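Local coordinates for protein GCN5-related N-acetyltransferase (Brucella melitensis biovar Abortus 2308, PDB 3TCV) that probably transfers an acetyl group from acetyl-coenzyme A to an amine, as GNAT-fold enzymes do, perhaps to the N-terminal amine of a protein, at residues Q153-F156 / G160-R163; E146-F151 / F182-E187. One frame throughout, in Å; residues are numbered along the deposited sequence. Where two conformers were deposited one is given.

Contact 1. Residues Q153-F156 / G160-R163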
loop_
_atom_site.group_PDB
_atom_site.type_symbol
_atom_site.label_atom_id
_atom_site.label_comp_id
_atom_site.label_asym_id
_atom_site.label_seq_id
_atom_site.Cartn_x
_atom_site.Cartn_y
_atom_site.Cartn_z
ATOM N N GLN B 153 12.859 17.431 -0.650
ATOM C CA GLN B 153 13.757 18.013 -1.644
ATOM C C GLN B 153 14.636 16.955 -2.314
ATOM O O GLN B 153 14.834 16.969 -3.531
ATOM C CB GLN B 153 14.650 19.034 -0.967
ATOM C CG GLN B 153 15.499 19.816 -1.944
ATOM C CD GLN B 153 16.149 21.000 -1.290
ATOM O OE1 GLN B 153 15.929 22.150 -1.705
ATOM N NE2 GLN B 153 16.925 20.744 -0.252
ATOM N N TYR B 154 15.167 16.048 -1.499
ATOM C CA TYR B 154 16.048 14.982 -1.983
ATOM C C TYR B 154 15.298 14.048 -2.925
ATOM O O TYR B 154 15.787 13.718 -4.014
ATOM C CB TYR B 154 16.592 14.223 -0.793
ATOM C CG TYR B 154 17.429 13.017 -1.126
ATOM C CD1 TYR B 154 18.591 13.126 -1.898
ATOM C CD2 TYR B 154 17.078 11.756 -0.627
ATOM C CE1 TYR B 154 19.376 11.998 -2.170
ATOM C CE2 TYR B 154 17.845 10.639 -0.898
ATOM C CZ TYR B 154 18.988 10.760 -1.664
ATOM O OH TYR B 154 19.711 9.611 -1.899
ATOM N N VAL B 155 14.097 13.680 -2.494
ATOM C CA VAL B 155 13.228 12.771 -3.221
ATOM C C VAL B 155 12.873 13.327 -4.609
ATOM O O VAL B 155 12.917 12.590 -5.597
ATOM C CB VAL B 155 11.994 12.431 -2.342
ATOM C CG1 VAL B 155 10.819 11.931 -3.152
ATOM C CG2 VAL B 155 12.423 11.450 -1.226
ATOM N N PHE B 156 12.580 14.625 -4.698
ATOM C CA PHE B 156 12.137 15.212 -5.955
ATOM C C PHE B 156 13.275 15.797 -6.783
ATOM O O PHE B 156 13.416 15.437 -7.928
ATOM C CB PHE B 156 11.061 16.267 -5.712
ATOM C CG PHE B 156 9.730 15.683 -5.306
ATOM C CD1 PHE B 156 9.075 14.779 -6.131
ATOM C CD2 PHE B 156 9.133 16.040 -4.131
ATOM C CE1 PHE B 156 7.838 14.233 -5.774
ATOM C CE2 PHE B 156 7.914 15.493 -3.755
ATOM C CZ PHE B 156 7.264 14.601 -4.579
ATOM N N GLY B 160 14.382 12.259 -8.303
ATOM C CA GLY B 160 13.448 12.418 -9.421
ATOM C C GLY B 160 12.228 11.521 -9.304
ATOM O O GLY B 160 11.696 11.050 -10.305
ATOM N N TYR B 161 11.761 11.309 -8.070
ATOM C CA TYR B 161 10.561 10.480 -7.857
ATOM C C TYR B 161 9.270 11.211 -8.264
ATOM O O TYR B 161 9.276 12.428 -8.531
ATOM C CB TYR B 161 10.513 9.994 -6.406
ATOM C CG TYR B 161 11.356 8.777 -6.113
ATOM C CD1 TYR B 161 10.870 7.744 -5.301
ATOM C CD2 TYR B 161 12.642 8.648 -6.608
ATOM C CE1 TYR B 161 11.640 6.636 -5.014
ATOM C CE2 TYR B 161 13.419 7.536 -6.325
ATOM C CZ TYR B 161 12.928 6.529 -5.527
ATOM O OH TYR B 161 13.697 5.415 -5.228
ATOM N N ARG B 162 8.176 10.444 -8.389
ATOM C CA ARG B 162 6.904 10.932 -8.920
ATOM C C ARG B 162 5.868 11.164 -7.815
ATOM O O ARG B 162 4.898 11.866 -8.018
ATOM C CB ARG B 162 6.257 9.879 -9.847
ATOM C CG ARG B 162 7.053 9.406 -11.023
ATOM C CD ARG B 162 6.174 8.570 -11.936
ATOM N NE ARG B 162 5.160 9.395 -12.590
ATOM C CZ ARG B 162 3.879 9.058 -12.769
ATOM N NH1 ARG B 162 3.390 7.896 -12.324
ATOM N NH2 ARG B 162 3.068 9.907 -13.363
ATOM N N ARG B 163 6.029 10.462 -6.697
ATOM C CA ARG B 163 5.000 10.377 -5.652
ATOM C C ARG B 163 5.672 10.174 -4.301
ATOM O O ARG B 163 6.516 9.249 -4.123
ATOM C CB ARG B 163 4.052 9.202 -5.976
ATOM C CG ARG B 163 3.051 8.804 -4.891
ATOM C CD ARG B 163 2.256 7.544 -5.241
ATOM N NE ARG B 163 1.469 7.121 -4.075
ATOM C CZ ARG B 163 0.362 7.712 -3.638
ATOM N NH1 ARG B 163 -0.222 8.652 -4.338
ATOM N NH2 ARG B 163 -0.226 7.295 -2.527
#
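The C-terminal end of helix 142-158, the helix of a beta-alpha-beta crossover in the GNAT fold, is closed where Val155 and Phe156 meet Gly160 and Tyr161. Gly160 is the first residue to leave helical backbone angles, and its positive phi of 71° turns the chain out of the helix. The main bond runs from Tyr161 N to Val155 O, 3.0 Å long and nearly straight at the hydrogen (172°). It reaches back six residues, beyond the four of a regular turn; separately, the helix widens into a pi-type turn at 154-156. A weak bond from Gly160 N to Phe156 O, 3.3 Å and clearly bent, accompanies it, and Gly160 CA also lies 3.4 Å from Phe156 O in a CA-H...O contact.

Side chains close up around this backbone. Val155 CG1, anti to its own backbone N, meets Tyr161 CB at 3.8 Å, the two side chains crossing at about a right angle. The Phe156 ring, with chi1 of -72° setting CG beside the backbone N, runs out along the departing chain and offers an edge: its CD1 is 3.4 Å from Tyr161 O, near the ring plane, and its CE1 comes 4.2 Å from Arg162 C.

Tyr161 OH is held by Pro32 O, while Phe156 stacks on Trp213 and touches Val208 of strand 199-209. Val155 and Tyr161 both pack on Ile127 of strand 126-134, so the helix end and the turn leading into strand 163-169 lie together against the sheet.

Contact 2. Residues E146-F151 / F182-E187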
loop_
_atom_site.group_PDB
_atom_site.type_symbol
_atom_site.label_atom_id
_atom_site.label_comp_id
_atom_site.label_asym_id
_atom_site.label_seq_id
_atom_site.Cartn_x
_atom_site.Cartn_y
_atom_site.Cartn_z
ATOM N N GLU B 146 11.958 21.582 8.692
ATOM C CA GLU B 146 13.116 21.418 7.798
ATOM C C GLU B 146 13.557 19.947 7.645
ATOM O O GLU B 146 14.028 19.571 6.572
ATOM C CB GLU B 146 14.287 22.319 8.220
ATOM C CG GLU B 146 15.387 22.382 7.177
ATOM C CD GLU B 146 16.514 23.317 7.593
ATOM O OE1 GLU B 146 16.952 23.263 8.760
ATOM O OE2 GLU B 146 16.969 24.101 6.742
ATOM N N ALA B 147 13.376 19.119 8.688
ATOM C CA ALA B 147 13.647 17.682 8.588
ATOM C C ALA B 147 12.809 17.028 7.485
ATOM O O ALA B 147 13.304 16.204 6.695
ATOM C CB ALA B 147 13.373 16.999 9.909
ATOM N N GLN B 148 11.541 17.411 7.438
ATOM C CA GLN B 148 10.607 16.934 6.409
ATOM C C GLN B 148 11.053 17.462 5.029
ATOM O O GLN B 148 11.170 16.684 4.052
ATOM C CB GLN B 148 9.177 17.391 6.759
ATOM C CG GLN B 148 8.032 16.639 6.130
ATOM C CD GLN B 148 8.046 16.602 4.615
ATOM O OE1 GLN B 148 8.375 15.595 4.055
ATOM N NE2 GLN B 148 7.643 17.674 3.965
ATOM N N PHE B 149 11.310 18.780 4.978
ATOM C CA PHE B 149 11.709 19.476 3.765
ATOM C C PHE B 149 12.922 18.834 3.119
ATOM O O PHE B 149 12.957 18.641 1.905
ATOM C CB PHE B 149 12.047 20.953 4.035
ATOM C CG PHE B 149 12.466 21.713 2.796
ATOM C CD1 PHE B 149 11.546 22.009 1.796
ATOM C CD2 PHE B 149 13.793 22.086 2.609
ATOM C CE1 PHE B 149 11.944 22.691 0.646
ATOM C CE2 PHE B 149 14.198 22.773 1.469
ATOM C CZ PHE B 149 13.270 23.079 0.488
ATOM N N LEU B 150 13.944 18.544 3.918
ATOM C CA LEU B 150 15.168 17.981 3.364
ATOM C C LEU B 150 14.946 16.625 2.669
ATOM O O LEU B 150 15.541 16.356 1.636
ATOM C CB LEU B 150 16.254 17.889 4.430
ATOM C CG LEU B 150 16.865 19.211 4.913
ATOM C CD1 LEU B 150 17.693 18.949 6.166
ATOM C CD2 LEU B 150 17.674 19.924 3.820
ATOM N N PHE B 151 14.089 15.769 3.229
ATOM C CA PHE B 151 13.719 14.538 2.559
ATOM C C PHE B 151 12.944 14.817 1.266
ATOM O O PHE B 151 13.213 14.197 0.232
ATOM C CB PHE B 151 12.842 13.675 3.472
ATOM C CG PHE B 151 13.583 12.659 4.318
ATOM C CD1 PHE B 151 14.972 12.658 4.462
ATOM C CD2 PHE B 151 12.845 11.706 5.036
ATOM C CE1 PHE B 151 15.593 11.693 5.255
ATOM C CE2 PHE B 151 13.466 10.753 5.830
ATOM C CZ PHE B 151 14.845 10.761 5.939
ATOM N N PHE B 182 1.994 20.327 5.832
ATOM C CA PHE B 182 3.166 20.107 5.005
ATOM C C PHE B 182 2.829 20.152 3.504
ATOM O O PHE B 182 3.732 20.168 2.663
ATOM C CB PHE B 182 3.836 18.769 5.354
ATOM C CG PHE B 182 4.695 18.782 6.604
ATOM C CD1 PHE B 182 5.515 19.849 6.922
ATOM C CD2 PHE B 182 4.709 17.677 7.455
ATOM C CE1 PHE B 182 6.329 19.814 8.045
ATOM C CE2 PHE B 182 5.507 17.658 8.610
ATOM C CZ PHE B 182 6.314 18.733 8.907
ATOM N N GLY B 183 1.533 20.126 3.170
ATOM C CA GLY B 183 1.061 20.213 1.794
ATOM C C GLY B 183 0.733 18.876 1.133
ATOM O O GLY B 183 0.438 18.848 -0.062
ATOM N N PHE B 184 0.767 17.770 1.890
ATOM C CA PHE B 184 0.337 16.453 1.358
ATOM C C PHE B 184 -1.159 16.536 1.134
ATOM O O PHE B 184 -1.874 17.154 1.944
ATOM C CB PHE B 184 0.645 15.294 2.311
ATOM C CG PHE B 184 2.106 15.001 2.518
ATOM C CD1 PHE B 184 2.741 13.995 1.783
ATOM C CD2 PHE B 184 2.855 15.686 3.468
ATOM C CE1 PHE B 184 4.083 13.684 1.999
ATOM C CE2 PHE B 184 4.187 15.393 3.666
ATOM C CZ PHE B 184 4.818 14.400 2.937
ATOM N N ARG B 185 -1.649 15.886 0.079
ATOM C CA ARG B 185 -3.068 15.877 -0.239
ATOM C C ARG B 185 -3.679 14.548 0.180
ATOM O O ARG B 185 -3.159 13.514 -0.152
ATOM C CB ARG B 185 -3.235 16.057 -1.747
ATOM C CG ARG B 185 -4.660 16.185 -2.240
ATOM C CD ARG B 185 -4.692 16.366 -3.747
ATOM N NE ARG B 185 -4.009 17.587 -4.138
ATOM C CZ ARG B 185 -4.573 18.790 -4.281
ATOM N NH1 ARG B 185 -3.821 19.830 -4.636
ATOM N NH2 ARG B 185 -5.869 18.968 -4.100
ATOM N N PHE B 186 -4.785 14.580 0.910
ATOM C CA PHE B 186 -5.465 13.393 1.306
ATOM C C PHE B 186 -5.950 12.622 0.087
ATOM O O PHE B 186 -6.494 13.213 -0.843
ATOM C CB PHE B 186 -6.660 13.766 2.175
ATOM C CG PHE B 186 -7.500 12.602 2.590
ATOM C CD1 PHE B 186 -7.156 11.823 3.699
ATOM C CD2 PHE B 186 -8.678 12.337 1.931
ATOM C CE1 PHE B 186 -7.943 10.754 4.083
ATOM C CE2 PHE B 186 -9.470 11.268 2.307
ATOM C CZ PHE B 186 -9.118 10.500 3.396
ATOM N N GLU B 187 -5.774 11.304 0.148
ATOM C CA GLU B 187 -6.265 10.362 -0.855
ATOM C C GLU B 187 -7.343 9.417 -0.355
ATOM O O GLU B 187 -8.271 9.084 -1.106
ATOM C CB GLU B 187 -5.075 9.580 -1.430
ATOM C CG GLU B 187 -4.207 10.471 -2.280
ATOM C CD GLU B 187 -3.029 9.770 -2.907
ATOM O OE1 GLU B 187 -2.559 8.759 -2.344
ATOM O OE2 GLU B 187 -2.560 10.252 -3.954
#
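Gln148 makes the whole contact from the helical side, reaching Phe182 and Phe184. Earlier in the helix, Glu146 O accepts the backbone bond from Leu150 N at 2.8 Å, evidence of a regular turn around the glutamine. Glu146 itself turns away, its carboxylate taken by the backbone N atoms of Arg42 and Tyr43. At Gln148, CB starts the approach, 3.8 Å from Phe182 CZ. CG then lies over the ring face, 3.7 Å from the Phe182 centroid and only 11° off the ring normal, a well-centred CH-pi contact.

Phe182 and Phe184 flank Gly183, whose positive phi belongs to a Schellman motif ending helix 173-182 ahead of strand 185-196; the two rings thus reach back from one helix-to-strand turn of the GNAT fold to the crossover helix 142-158.

Rotation about CB-CG (chi2 -57°) bends the glutamine chain, which sends the amide toward Phe184 while Gln148 NE2 stays 4.1 Å from Phe182 CG. Gln148 OE1 stands 3.9 Å from Phe184 CZ, at the ring edge near its plane, while NE2 lies 4.2 Å from Phe184 CE2; the amide plane is turned 62° from this ring. The buried OE1 is satisfied by Tyr164 OH of strand 163-169, and NE2 too has a hydrogen bond elsewhere. Farther on, Phe151 meets Phe101 edge-to-face and packs against Ile129, which Gln148 and Phe184 also touch.

In the fold
Contacts 1 and 2 share helix 142-158: contact 2 uses an earlier part of it, contact 1 its C-terminal end, and their centres are about 11 Å apart. The second segments also touch, through the salt bridge of Arg163 NH2 to Glu187 OE1 at 2.8 Å, which joins the starts of strands 163-169 and 185-196. Both ends of that pair reach the second subunit, where Arg191 offers its O to Arg163 NH1 and its NE to Glu187 OE2; the bridge is therefore part of the dimer interface. In GNAT enzymes the N-terminal end of the equivalent helix generally receives the coenzyme A pyrophosphate, so the same is probable here; contact 1 lies at the opposite end of the helix.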